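Local atomic coordinates of PA0821 (Pseudomonas aeruginosa, PDB entry 7DRG), a protein that probably acts as the immunity protein (antitoxin) of a type VI secretion system, protecting the bacterium from a putative VRR-NUC nuclease effector. Residues Q164-F169 against L233-N238; E239-A244 against D248-Q253; F259-Y262 against G267-I270. One frame throughout, in Å; residues are numbered along the deposited sequence.

How the contacts relate
The three contacts lie on the same side of the chain's centre and touch one another. Contacts 1 and 3 share a sheet, with their centres about 8 Å apart. Strand 233-237 lies beside strand 267-272, and Thr234 O and Ile270 N are 2.8 Å apart, a probable hydrogen bond. Contact 1 packs helix 161-173 on the side of Leu233, Leu235 and Val269. Contact 2 sits beside Leu236, Val268 and Ile270, about 11 Å from contact 3 and about 15 Å from contact 1, centre to centre. Helix 238-243 follows directly on strand 233-237. Leu250 CD1 lies 4.2 Å from Leu236 CD1 and also 4.2 Å from Ile270 CD1, so one leucine touches both other contacts.

Contact 1: Q164-F169 against L233-N238; sequences QLFIDF and LTLLNN
The Phe166 ring meets two leucines of strand 233-237. Leu233 CB lies over one face, 4.0 Å from Phe166 CE2. Leu235 CB approaches the ring obliquely, 4.4 Å from the same Phe166 CE2. The closest touch is made by a methyl group, with Leu233 CD1 3.6 Å from Phe166 CD2. The same methyl also reaches Phe166 CB, so it lies along the root of the ring. The side chains run alongside each other in opposite senses. Phe166 has CG anti to its backbone N (chi1 -166°), which carries the ring from the helix to the strand. In Leu233, CG is anti to the carbonyl carbon, and its CD1 branch lies back along the phenylalanine. No hydrogen bond joins the two segments; the contact is apolar and buried.

Within helix 161-173, the Phe169 ring has Leu165 O 3.0 Å above one face, displaced from the ring centre. This ring also meets Phe148, with the planes at about 60°, and touches helix 52-69. On the partly exposed side of the helix, Gln164 NE2 donates to Asp168 OD1 over 3.0 Å. The bond lies near the amide plane of Gln164 but reaches the oxygen from above the carboxylate plane. Asp168 OD1 has a second partner in Arg171, a salt bridge.

The strand runs between two others. Leu233 and Leu235 bond through the backbone to Ala180 and Gly178, while strand 267-272 pairs on the other side. At its end, Asn237 is the N-cap of helix 238-243, with OD1 accepting from Arg240 N. Val269 also touches Phe166, Ile167 and Leu235. This is helix-on-sheet packing: helix 161-173 laid against one face of antiparallel strands 233-237 and 267-272, within a mixed alpha and beta protein of the type VI immunity family.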
ATOM      1  N   GLN B 164     -10.418 -22.768  20.261  1.00 16.87           N
ATOM      2  CA  GLN B 164     -10.940 -24.102  20.536  1.00 18.50           C
ATOM      3  C   GLN B 164     -11.333 -24.826  19.251  1.00 19.94           C
ATOM      4  O   GLN B 164     -11.078 -26.026  19.104  1.00 17.84           O
ATOM      5  CB  GLN B 164     -12.140 -24.008  21.482  1.00 20.23           C
ATOM      6  CG  GLN B 164     -12.629 -25.357  21.974  1.00 22.62           C
ATOM      7  CD  GLN B 164     -11.669 -25.990  22.966  1.00 25.02           C
ATOM      8  OE1 GLN B 164     -11.458 -25.463  24.064  1.00 26.72           O
ATOM      9  NE2 GLN B 164     -11.068 -27.110  22.580  1.00 29.91           N
ATOM     10  N   LEU B 165     -11.953 -24.113  18.310  1.00 18.17           N
ATOM     11  CA  LEU B 165     -12.303 -24.730  17.031  1.00 18.11           C
ATOM     12  C   LEU B 165     -11.057 -25.201  16.296  1.00 17.37           C
ATOM     13  O   LEU B 165     -11.022 -26.316  15.763  1.00 17.05           O
ATOM     14  CB  LEU B 165     -13.091 -23.752  16.152  1.00 17.47           C
ATOM     15  CG  LEU B 165     -14.472 -23.293  16.602  1.00 21.54           C
ATOM     16  CD1 LEU B 165     -15.026 -22.296  15.585  1.00 23.52           C
ATOM     17  CD2 LEU B 165     -15.419 -24.478  16.780  1.00 24.92           C
ATOM     18  N   PHE B 166     -10.026 -24.349  16.236  1.00 14.99           N
ATOM     19  CA  PHE B 166      -8.829 -24.702  15.478  1.00 14.95           C
ATOM     20  C   PHE B 166      -8.179 -25.964  16.034  1.00 18.23           C
ATOM     21  O   PHE B 166      -7.788 -26.859  15.272  1.00 17.24           O
ATOM     22  CB  PHE B 166      -7.844 -23.525  15.473  1.00 17.30           C
ATOM     23  CG  PHE B 166      -6.745 -23.663  14.462  1.00 15.53           C
ATOM     24  CD1 PHE B 166      -6.957 -23.295  13.144  1.00 15.67           C
ATOM     25  CD2 PHE B 166      -5.502 -24.157  14.825  1.00 19.09           C
ATOM     26  CE1 PHE B 166      -5.945 -23.430  12.209  1.00 15.31           C
ATOM     27  CE2 PHE B 166      -4.493 -24.289  13.895  1.00 19.80           C
ATOM     28  CZ  PHE B 166      -4.716 -23.918  12.582  1.00 17.98           C
ATOM     29  N   ILE B 167      -8.083 -26.067  17.360  1.00 17.39           N
ATOM     30  CA  ILE B 167      -7.514 -27.265  17.969  1.00 20.98           C
ATOM     31  C   ILE B 167      -8.428 -28.467  17.753  1.00 18.43           C
ATOM     32  O   ILE B 167      -7.963 -29.561  17.415  1.00 19.28           O
ATOM     33  CB  ILE B 167      -7.243 -27.023  19.463  1.00 19.72           C
ATOM     34  CG1 ILE B 167      -6.366 -25.784  19.669  1.00 24.31           C
ATOM     35  CG2 ILE B 167      -6.618 -28.263  20.086  1.00 19.55           C
ATOM     36  CD1 ILE B 167      -5.104 -25.776  18.852  1.00 26.99           C
ATOM     37  N   ASP B 168      -9.736 -28.293  17.965  1.00 17.01           N
ATOM     38  CA  ASP B 168     -10.673 -29.396  17.771  1.00 15.95           C
ATOM     39  C   ASP B 168     -10.626 -29.913  16.342  1.00 18.02           C
ATOM     40  O   ASP B 168     -10.661 -31.128  16.113  1.00 17.61           O
ATOM     41  CB  ASP B 168     -12.097 -28.962  18.119  1.00 16.68           C
ATOM     42  CG  ASP B 168     -12.337 -28.878  19.626  1.00 20.75           C
ATOM     43  OD1 ASP B 168     -11.420 -29.205  20.397  1.00 22.84           O
ATOM     44  OD2 ASP B 168     -13.445 -28.468  20.039  1.00 22.53           O
ATOM     45  N   PHE B 169     -10.540 -29.002  15.366  1.00 16.84           N
ATOM     46  CA  PHE B 169     -10.513 -29.430  13.969  1.00 16.37           C
ATOM     47  C   PHE B 169      -9.204 -30.139  13.645  1.00 15.63           C
ATOM     48  O   PHE B 169      -9.193 -31.143  12.922  1.00 19.07           O
ATOM     49  CB  PHE B 169     -10.686 -28.231  13.017  1.00 14.52           C
ATOM     50  CG  PHE B 169     -12.015 -27.518  13.113  1.00 16.58           C
ATOM     51  CD1 PHE B 169     -13.009 -27.925  13.983  1.00 17.47           C
ATOM     52  CD2 PHE B 169     -12.261 -26.420  12.291  1.00 15.39           C
ATOM     53  CE1 PHE B 169     -14.212 -27.252  14.056  1.00 16.09           C
ATOM     54  CE2 PHE B 169     -13.465 -25.742  12.357  1.00 19.48           C
ATOM     55  CZ  PHE B 169     -14.443 -26.156  13.228  1.00 20.04           C
ATOM     56  N   LEU B 233      -1.639 -18.799  15.022  1.00 16.90           N
ATOM     57  CA  LEU B 233      -1.574 -20.235  15.230  1.00 17.81           C
ATOM     58  C   LEU B 233      -0.829 -20.844  14.051  1.00 17.08           C
ATOM     59  O   LEU B 233      -1.035 -20.434  12.904  1.00 17.22           O
ATOM     60  CB  LEU B 233      -2.968 -20.846  15.358  1.00 17.16           C
ATOM     61  CG  LEU B 233      -3.938 -20.151  16.315  1.00 18.19           C
ATOM     62  CD1 LEU B 233      -5.248 -20.925  16.401  1.00 16.72           C
ATOM     63  CD2 LEU B 233      -3.316 -20.002  17.707  1.00 19.42           C
ATOM     64  N   THR B 234       0.060 -21.786  14.341  1.00 17.28           N
ATOM     65  CA  THR B 234       0.830 -22.490  13.326  1.00 16.74           C
ATOM     66  C   THR B 234       0.743 -23.978  13.611  1.00 18.06           C
ATOM     67  O   THR B 234       1.021 -24.402  14.733  1.00 20.23           O
ATOM     68  CB  THR B 234       2.289 -22.030  13.331  1.00 18.34           C
ATOM     69  OG1 THR B 234       2.324 -20.599  13.233  1.00 18.85           O
ATOM     70  CG2 THR B 234       3.034 -22.617  12.136  1.00 22.21           C
ATOM     71  N   LEU B 235       0.352 -24.768  12.608  1.00 16.42           N
ATOM     72  CA  LEU B 235       0.174 -26.208  12.771  1.00 18.22           C
ATOM     73  C   LEU B 235       1.271 -26.951  12.017  1.00 19.39           C
ATOM     74  O   LEU B 235       1.460 -26.735  10.816  1.00 22.06           O
ATOM     75  CB  LEU B 235      -1.210 -26.657  12.283  1.00 17.73           C
ATOM     76  CG  LEU B 235      -1.550 -28.140  12.515  1.00 19.61           C
ATOM     77  CD1 LEU B 235      -3.031 -28.298  12.675  1.00 21.21           C
ATOM     78  CD2 LEU B 235      -1.083 -29.008  11.351  1.00 20.14           C
ATOM     79  N   LEU B 236       1.962 -27.851  12.715  1.00 21.31           N
ATOM     80  CA  LEU B 236       2.955 -28.733  12.118  1.00 18.13           C
ATOM     81  C   LEU B 236       2.556 -30.172  12.394  1.00 23.05           C
ATOM     82  O   LEU B 236       2.311 -30.526  13.549  1.00 24.38           O
ATOM     83  CB  LEU B 236       4.347 -28.493  12.706  1.00 22.78           C
ATOM     84  CG  LEU B 236       4.876 -27.062  12.781  1.00 21.72           C
ATOM     85  CD1 LEU B 236       6.242 -27.070  13.442  1.00 25.22           C
ATOM     86  CD2 LEU B 236       4.955 -26.426  11.399  1.00 25.11           C
ATOM     87  N   ASN B 237       2.508 -31.000  11.351  1.00 22.17           N
ATOM     88  CA  ASN B 237       2.363 -32.425  11.621  1.00 21.56           C
ATOM     89  C   ASN B 237       3.684 -32.971  12.166  1.00 22.80           C
ATOM     90  O   ASN B 237       4.701 -32.277  12.212  1.00 26.34           O
ATOM     91  CB  ASN B 237       1.890 -33.184  10.373  1.00 22.29           C
ATOM     92  CG  ASN B 237       2.922 -33.221   9.254  1.00 26.04           C
ATOM     93  OD1 ASN B 237       3.904 -32.474   9.251  1.00 26.57           O
ATOM     94  ND2 ASN B 237       2.686 -34.098   8.278  1.00 26.57           N
ATOM     95  N   ASN B 238       3.657 -34.224  12.628  1.00 26.48           N
ATOM     96  CA  ASN B 238       4.842 -34.750  13.296  1.00 30.58           C
ATOM     97  C   ASN B 238       6.058 -34.757  12.378  1.00 23.76           C
ATOM     98  O   ASN B 238       7.181 -34.535  12.842  1.00 28.62           O
ATOM     99  CB  ASN B 238       4.573 -36.149  13.845  1.00 25.23           C
ATOM    100  CG  ASN B 238       3.876 -36.117  15.197  1.00 33.81           C
ATOM    101  OD1 ASN B 238       3.919 -35.111  15.907  1.00 38.43           O
ATOM    102  ND2 ASN B 238       3.243 -37.225  15.566  1.00 41.48           N
TER

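Contact 2: E239-A244 against D248-Q253; sequences ERLALA and DALRAQ
Leu241 CD1 meets Leu250 CD1 at 3.7 Å, methyl against methyl. The two side chains meet at a slant. Leu241 has CG anti to the backbone N (chi1 178°), and this brings its end closer to the other helix than the direction of its first bond would suggest. The first bond of the Leu250 side chain is directed toward the other helix. Leu250 CD1 also reaches Ala244 CB at 4.4 Å, while its other methyl, CD2, lies 4.1 Å from Ala244 O. Leu250 therefore fits against both a side chain and the backbone at the end of helix 238-243. No hydrogen bond links the two segments.

The pair belongs to two short consecutive helices, 238-243 and 247-251, joined by a brief turn. Ala244 lies at the turn, where its N donates to Arg240 O over 3.0 Å, a backbone bond that closes the first helix.

Further out, helix 288-297 backs the contact. Its Leu297 touches Ala244 and Leu250, and its Ala296 touches Leu250. Arg240 NE donates to Arg226 O, a bond from the first helix to the chain before strand 233-237.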
ATOM      1  N   GLU B 239       5.865 -34.976  11.075  1.00 29.07           N
ATOM      2  CA  GLU B 239       7.018 -34.972  10.181  1.00 25.85           C
ATOM      3  C   GLU B 239       7.640 -33.580  10.083  1.00 33.34           C
ATOM      4  O   GLU B 239       8.865 -33.433  10.141  1.00 32.95           O
ATOM      5  CB  GLU B 239       6.642 -35.492   8.796  1.00 34.52           C
ATOM      6  CG  GLU B 239       7.823 -35.418   7.841  1.00 45.55           C
ATOM      7  CD  GLU B 239       7.642 -36.228   6.578  1.00 52.42           C
ATOM      8  OE1 GLU B 239       6.483 -36.489   6.191  1.00 53.43           O
ATOM      9  OE2 GLU B 239       8.672 -36.600   5.973  1.00 52.88           O
ATOM     10  N   ARG B 240       6.813 -32.542   9.922  1.00 26.37           N
ATOM     11  CA  ARG B 240       7.345 -31.181   9.898  1.00 25.35           C
ATOM     12  C   ARG B 240       7.946 -30.804  11.243  1.00 26.41           C
ATOM     13  O   ARG B 240       8.962 -30.100  11.304  1.00 30.89           O
ATOM     14  CB  ARG B 240       6.247 -30.198   9.510  1.00 28.78           C
ATOM     15  CG  ARG B 240       5.926 -30.235   8.034  1.00 27.59           C
ATOM     16  CD  ARG B 240       4.616 -29.527   7.699  1.00 23.49           C
ATOM     17  NE  ARG B 240       4.491 -29.397   6.256  1.00 25.56           N
ATOM     18  CZ  ARG B 240       4.074 -30.366   5.452  1.00 22.57           C
ATOM     19  NH1 ARG B 240       3.703 -31.545   5.952  1.00 23.74           N
ATOM     20  NH2 ARG B 240       4.016 -30.147   4.149  1.00 24.37           N
ATOM     21  N   LEU B 241       7.324 -31.255  12.333  1.00 30.95           N
ATOM     22  CA  LEU B 241       7.861 -30.986  13.662  1.00 29.04           C
ATOM     23  C   LEU B 241       9.257 -31.577  13.823  1.00 28.65           C
ATOM     24  O   LEU B 241      10.157 -30.925  14.366  1.00 33.44           O
ATOM     25  CB  LEU B 241       6.910 -31.536  14.723  1.00 32.70           C
ATOM     26  CG  LEU B 241       7.325 -31.385  16.184  1.00 29.28           C
ATOM     27  CD1 LEU B 241       7.533 -29.922  16.545  1.00 31.67           C
ATOM     28  CD2 LEU B 241       6.280 -32.020  17.079  1.00 30.73           C
ATOM     29  N   ALA B 242       9.464 -32.800  13.328  1.00 31.21           N
ATOM     30  CA  ALA B 242      10.788 -33.413  13.395  1.00 36.73           C
ATOM     31  C   ALA B 242      11.794 -32.664  12.526  1.00 39.43           C
ATOM     32  O   ALA B 242      12.942 -32.456  12.939  1.00 40.25           O
ATOM     33  CB  ALA B 242      10.704 -34.883  12.983  1.00 33.14           C
ATOM     34  N   LEU B 243      11.384 -32.246  11.324  1.00 34.89           N
ATOM     35  CA  LEU B 243      12.276 -31.477  10.465  1.00 35.32           C
ATOM     36  C   LEU B 243      12.637 -30.127  11.071  1.00 36.76           C
ATOM     37  O   LEU B 243      13.692 -29.578  10.741  1.00 37.55           O
ATOM     38  CB  LEU B 243      11.644 -31.279   9.084  1.00 36.36           C
ATOM     39  CG  LEU B 243      11.646 -32.498   8.159  1.00 42.26           C
ATOM     40  CD1 LEU B 243      10.694 -32.292   6.996  1.00 42.52           C
ATOM     41  CD2 LEU B 243      13.052 -32.780   7.646  1.00 42.78           C
ATOM     42  N   ALA B 244      11.798 -29.588  11.956  1.00 33.48           N
ATOM     43  CA  ALA B 244      12.079 -28.316  12.610  1.00 35.50           C
ATOM     44  C   ALA B 244      12.953 -28.468  13.846  1.00 37.09           C
ATOM     45  O   ALA B 244      13.258 -27.465  14.501  1.00 40.14           O
ATOM     46  CB  ALA B 244      10.772 -27.612  12.989  1.00 36.42           C
ATOM     47  N   ASP B 248      11.060 -30.327  21.770  1.00 42.48           N
ATOM     48  CA  ASP B 248      11.995 -29.819  22.771  1.00 44.54           C
ATOM     49  C   ASP B 248      12.809 -28.655  22.221  1.00 38.87           C
ATOM     50  O   ASP B 248      12.961 -27.617  22.879  1.00 37.35           O
ATOM     51  CB  ASP B 248      12.924 -30.939  23.246  1.00 51.08           C
ATOM     52  CG  ASP B 248      12.209 -31.976  24.091  1.00 59.53           C
ATOM     53  OD1 ASP B 248      11.148 -31.649  24.667  1.00 56.20           O
ATOM     54  OD2 ASP B 248      12.711 -33.119  24.182  1.00 61.67           O
ATOM     55  N   ALA B 249      13.332 -28.803  21.001  1.00 41.63           N
ATOM     56  CA  ALA B 249      14.171 -27.762  20.420  1.00 43.62           C
ATOM     57  C   ALA B 249      13.383 -26.491  20.122  1.00 43.57           C
ATOM     58  O   ALA B 249      13.954 -25.395  20.146  1.00 39.09           O
ATOM     59  CB  ALA B 249      14.840 -28.283  19.149  1.00 44.45           C
ATOM     60  N   LEU B 250      12.081 -26.609  19.840  1.00 37.37           N
ATOM     61  CA  LEU B 250      11.283 -25.414  19.572  1.00 32.47           C
ATOM     62  C   LEU B 250      10.937 -24.672  20.857  1.00 29.00           C
ATOM     63  O   LEU B 250      11.003 -23.438  20.901  1.00 33.63           O
ATOM     64  CB  LEU B 250      10.003 -25.783  18.818  1.00 32.77           C
ATOM     65  CG  LEU B 250      10.146 -26.140  17.338  1.00 33.91           C
ATOM     66  CD1 LEU B 250       8.786 -26.486  16.752  1.00 35.49           C
ATOM     67  CD2 LEU B 250      10.790 -24.992  16.564  1.00 34.18           C
ATOM     68  N   ARG B 251      10.561 -25.405  21.910  1.00 33.34           N
ATOM     69  CA  ARG B 251      10.234 -24.759  23.178  1.00 32.71           C
ATOM     70  C   ARG B 251      11.445 -24.049  23.763  1.00 36.79           C
ATOM     71  O   ARG B 251      11.294 -23.090  24.527  1.00 41.11           O
ATOM     72  CB  ARG B 251       9.670 -25.789  24.160  1.00 33.80           C
ATOM     73  CG  ARG B 251       8.279 -26.295  23.770  1.00 33.13           C
ATOM     74  CD  ARG B 251       7.836 -27.478  24.616  1.00 39.03           C
ATOM     75  NE  ARG B 251       7.400 -27.072  25.947  1.00 36.44           N
ATOM     76  CZ  ARG B 251       6.950 -27.910  26.875  1.00 45.73           C
ATOM     77  NH1 ARG B 251       6.873 -29.210  26.618  1.00 47.88           N
ATOM     78  NH2 ARG B 251       6.574 -27.449  28.060  1.00 45.75           N
ATOM     79  N   ALA B 252      12.653 -24.484  23.391  1.00 33.71           N
ATOM     80  CA  ALA B 252      13.867 -23.783  23.794  1.00 45.53           C
ATOM     81  C   ALA B 252      14.012 -22.422  23.117  1.00 49.63           C
ATOM     82  O   ALA B 252      14.748 -21.569  23.627  1.00 52.32           O
ATOM     83  CB  ALA B 252      15.094 -24.644  23.489  1.00 47.48           C
ATOM     84  N   GLN B 253      13.337 -22.197  21.986  1.00 36.92           N
ATOM     85  CA  GLN B 253      13.439 -20.938  21.264  1.00 38.54           C
ATOM     86  C   GLN B 253      12.221 -20.040  21.415  1.00 30.12           C
ATOM     87  O   GLN B 253      12.231 -18.920  20.895  1.00 34.81           O
ATOM     88  CB  GLN B 253      13.653 -21.201  19.763  1.00 39.22           C
ATOM     89  CG  GLN B 253      14.786 -22.147  19.435  1.00 44.19           C
ATOM     90  CD  GLN B 253      14.724 -22.628  18.002  1.00 40.98           C
ATOM     91  OE1 GLN B 253      14.404 -23.789  17.738  1.00 45.84           O
ATOM     92  NE2 GLN B 253      15.031 -21.742  17.066  1.00 37.26           N
TER

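Contact 3: F259-Y262 against G267-I270; sequences FAFY and GVVI
Strands 259-264 and 267-272 form an antiparallel beta hairpin, and this contact is its paired centre. Their short axes approach to 4.7 Å at an angle of 153°, so the strands are twisted from strictly antiparallel. Tyr262 and Val269 are the hydrogen-bonded pair. Tyr262 N donates to Val269 O over 2.8 Å, and Val269 N donates to Tyr262 O over 2.9 Å. Phe261 and Ile270 are the non-hydrogen-bonded pair. The two side chains run alongside each other on the same face of the hairpin, with Phe261 CD2 3.9 Å from Ile270 CG1. Phe261 CG stands anti to the carbonyl carbon (chi1 -58°), and the ring then lies along Ile270. Val268 CG2 lies at the edge of the Phe261 ring, near its plane, and is 4.1 Å from Phe261 CB. Ile270 CG2 lies at the edge of the Phe259 ring. A CA-H...O contact from Val268 CA to Tyr262 O, 3.4 Å long, adds to the backbone pairing.

The Tyr262 hydroxyl is hydrogen-bonded to Gln271 OE1 and to Leu358 N. The first bond stays within the hairpin; the second links it to the C-terminal segment. Tyr262 and Val269 face helix 161-173. On the other face, Ile270 meets helix 288-297 and Phe261 meets helix 247-251. Strand 267-272 continues the sheet to strand 233-237, while Phe261 bonds through its backbone to Leu362.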
ATOM      1  N   PHE B 259       4.408 -18.065  24.183  1.00 25.65           N
ATOM      2  CA  PHE B 259       4.098 -19.116  23.223  1.00 25.02           C
ATOM      3  C   PHE B 259       3.486 -20.296  23.956  1.00 28.35           C
ATOM      4  O   PHE B 259       3.991 -20.715  25.006  1.00 28.99           O
ATOM      5  CB  PHE B 259       5.349 -19.551  22.455  1.00 22.95           C
ATOM      6  CG  PHE B 259       5.931 -18.466  21.594  1.00 24.61           C
ATOM      7  CD1 PHE B 259       6.796 -17.524  22.129  1.00 24.67           C
ATOM      8  CD2 PHE B 259       5.603 -18.376  20.249  1.00 26.46           C
ATOM      9  CE1 PHE B 259       7.326 -16.516  21.342  1.00 26.32           C
ATOM     10  CE2 PHE B 259       6.128 -17.372  19.456  1.00 27.94           C
ATOM     11  CZ  PHE B 259       6.989 -16.438  19.999  1.00 27.23           C
ATOM     12  N   ALA B 260       2.389 -20.811  23.411  1.00 23.33           N
ATOM     13  CA  ALA B 260       1.727 -21.992  23.938  1.00 24.79           C
ATOM     14  C   ALA B 260       1.773 -23.098  22.895  1.00 25.09           C
ATOM     15  O   ALA B 260       1.809 -22.838  21.688  1.00 24.29           O
ATOM     16  CB  ALA B 260       0.272 -21.702  24.326  1.00 25.26           C
ATOM     17  N   PHE B 261       1.772 -24.337  23.374  1.00 22.26           N
ATOM     18  CA  PHE B 261       1.859 -25.508  22.517  1.00 25.11           C
ATOM     19  C   PHE B 261       0.700 -26.436  22.829  1.00 27.41           C
ATOM     20  O   PHE B 261       0.460 -26.776  23.992  1.00 26.25           O
ATOM     21  CB  PHE B 261       3.199 -26.227  22.699  1.00 25.51           C
ATOM     22  CG  PHE B 261       4.376 -25.352  22.411  1.00 27.64           C
ATOM     23  CD1 PHE B 261       4.858 -24.483  23.374  1.00 32.83           C
ATOM     24  CD2 PHE B 261       4.978 -25.366  21.164  1.00 28.34           C
ATOM     25  CE1 PHE B 261       5.930 -23.654  23.101  1.00 36.00           C
ATOM     26  CE2 PHE B 261       6.054 -24.548  20.889  1.00 29.39           C
ATOM     27  CZ  PHE B 261       6.530 -23.689  21.858  1.00 36.89           C
ATOM     28  N   TYR B 262      -0.032 -26.815  21.789  1.00 21.22           N
ATOM     29  CA  TYR B 262      -1.158 -27.726  21.911  1.00 22.13           C
ATOM     30  C   TYR B 262      -0.818 -28.992  21.145  1.00 23.65           C
ATOM     31  O   TYR B 262      -0.815 -29.006  19.907  1.00 24.18           O
ATOM     32  CB  TYR B 262      -2.446 -27.084  21.397  1.00 23.64           C
ATOM     33  CG  TYR B 262      -2.776 -25.786  22.093  1.00 24.03           C
ATOM     34  CD1 TYR B 262      -3.358 -25.777  23.357  1.00 25.11           C
ATOM     35  CD2 TYR B 262      -2.483 -24.568  21.495  1.00 20.40           C
ATOM     36  CE1 TYR B 262      -3.648 -24.592  23.997  1.00 21.18           C
ATOM     37  CE2 TYR B 262      -2.775 -23.374  22.124  1.00 23.58           C
ATOM     38  CZ  TYR B 262      -3.355 -23.389  23.372  1.00 21.36           C
ATOM     39  OH  TYR B 262      -3.642 -22.197  24.000  1.00 23.59           O
ATOM     40  N   GLY B 267       0.615 -34.132  15.810  1.00 25.26           N
ATOM     41  CA  GLY B 267       1.254 -32.877  15.475  1.00 26.49           C
ATOM     42  C   GLY B 267       1.073 -31.912  16.621  1.00 27.50           C
ATOM     43  O   GLY B 267       0.606 -32.283  17.701  1.00 28.06           O
ATOM     44  N   VAL B 268       1.431 -30.654  16.370  1.00 23.38           N
ATOM     45  CA  VAL B 268       1.332 -29.619  17.388  1.00 22.52           C
ATOM     46  C   VAL B 268       0.800 -28.343  16.748  1.00 20.31           C
ATOM     47  O   VAL B 268       1.060 -28.058  15.575  1.00 24.46           O
ATOM     48  CB  VAL B 268       2.696 -29.377  18.079  1.00 24.90           C
ATOM     49  CG1 VAL B 268       3.723 -28.825  17.100  1.00 27.24           C
ATOM     50  CG2 VAL B 268       2.543 -28.468  19.299  1.00 29.48           C
ATOM     51  N   VAL B 269       0.014 -27.594  17.519  1.00 19.78           N
ATOM     52  CA  VAL B 269      -0.344 -26.220  17.180  1.00 19.79           C
ATOM     53  C   VAL B 269       0.426 -25.293  18.107  1.00 20.20           C
ATOM     54  O   VAL B 269       0.415 -25.472  19.333  1.00 22.06           O
ATOM     55  CB  VAL B 269      -1.856 -25.963  17.289  1.00 19.38           C
ATOM     56  CG1 VAL B 269      -2.153 -24.461  17.074  1.00 19.70           C
ATOM     57  CG2 VAL B 269      -2.608 -26.790  16.275  1.00 20.46           C
ATOM     58  N   ILE B 270       1.096 -24.311  17.524  1.00 17.68           N
ATOM     59  CA  ILE B 270       1.839 -23.298  18.265  1.00 20.14           C
ATOM     60  C   ILE B 270       1.012 -22.023  18.270  1.00 22.90           C
ATOM     61  O   ILE B 270       0.546 -21.582  17.216  1.00 21.42           O
ATOM     62  CB  ILE B 270       3.219 -23.051  17.635  1.00 23.04           C
ATOM     63  CG1 ILE B 270       3.991 -24.364  17.511  1.00 25.99           C
ATOM     64  CG2 ILE B 270       4.006 -22.010  18.443  1.00 22.56           C
ATOM     65  CD1 ILE B 270       5.293 -24.242  16.761  1.00 30.86           C
TER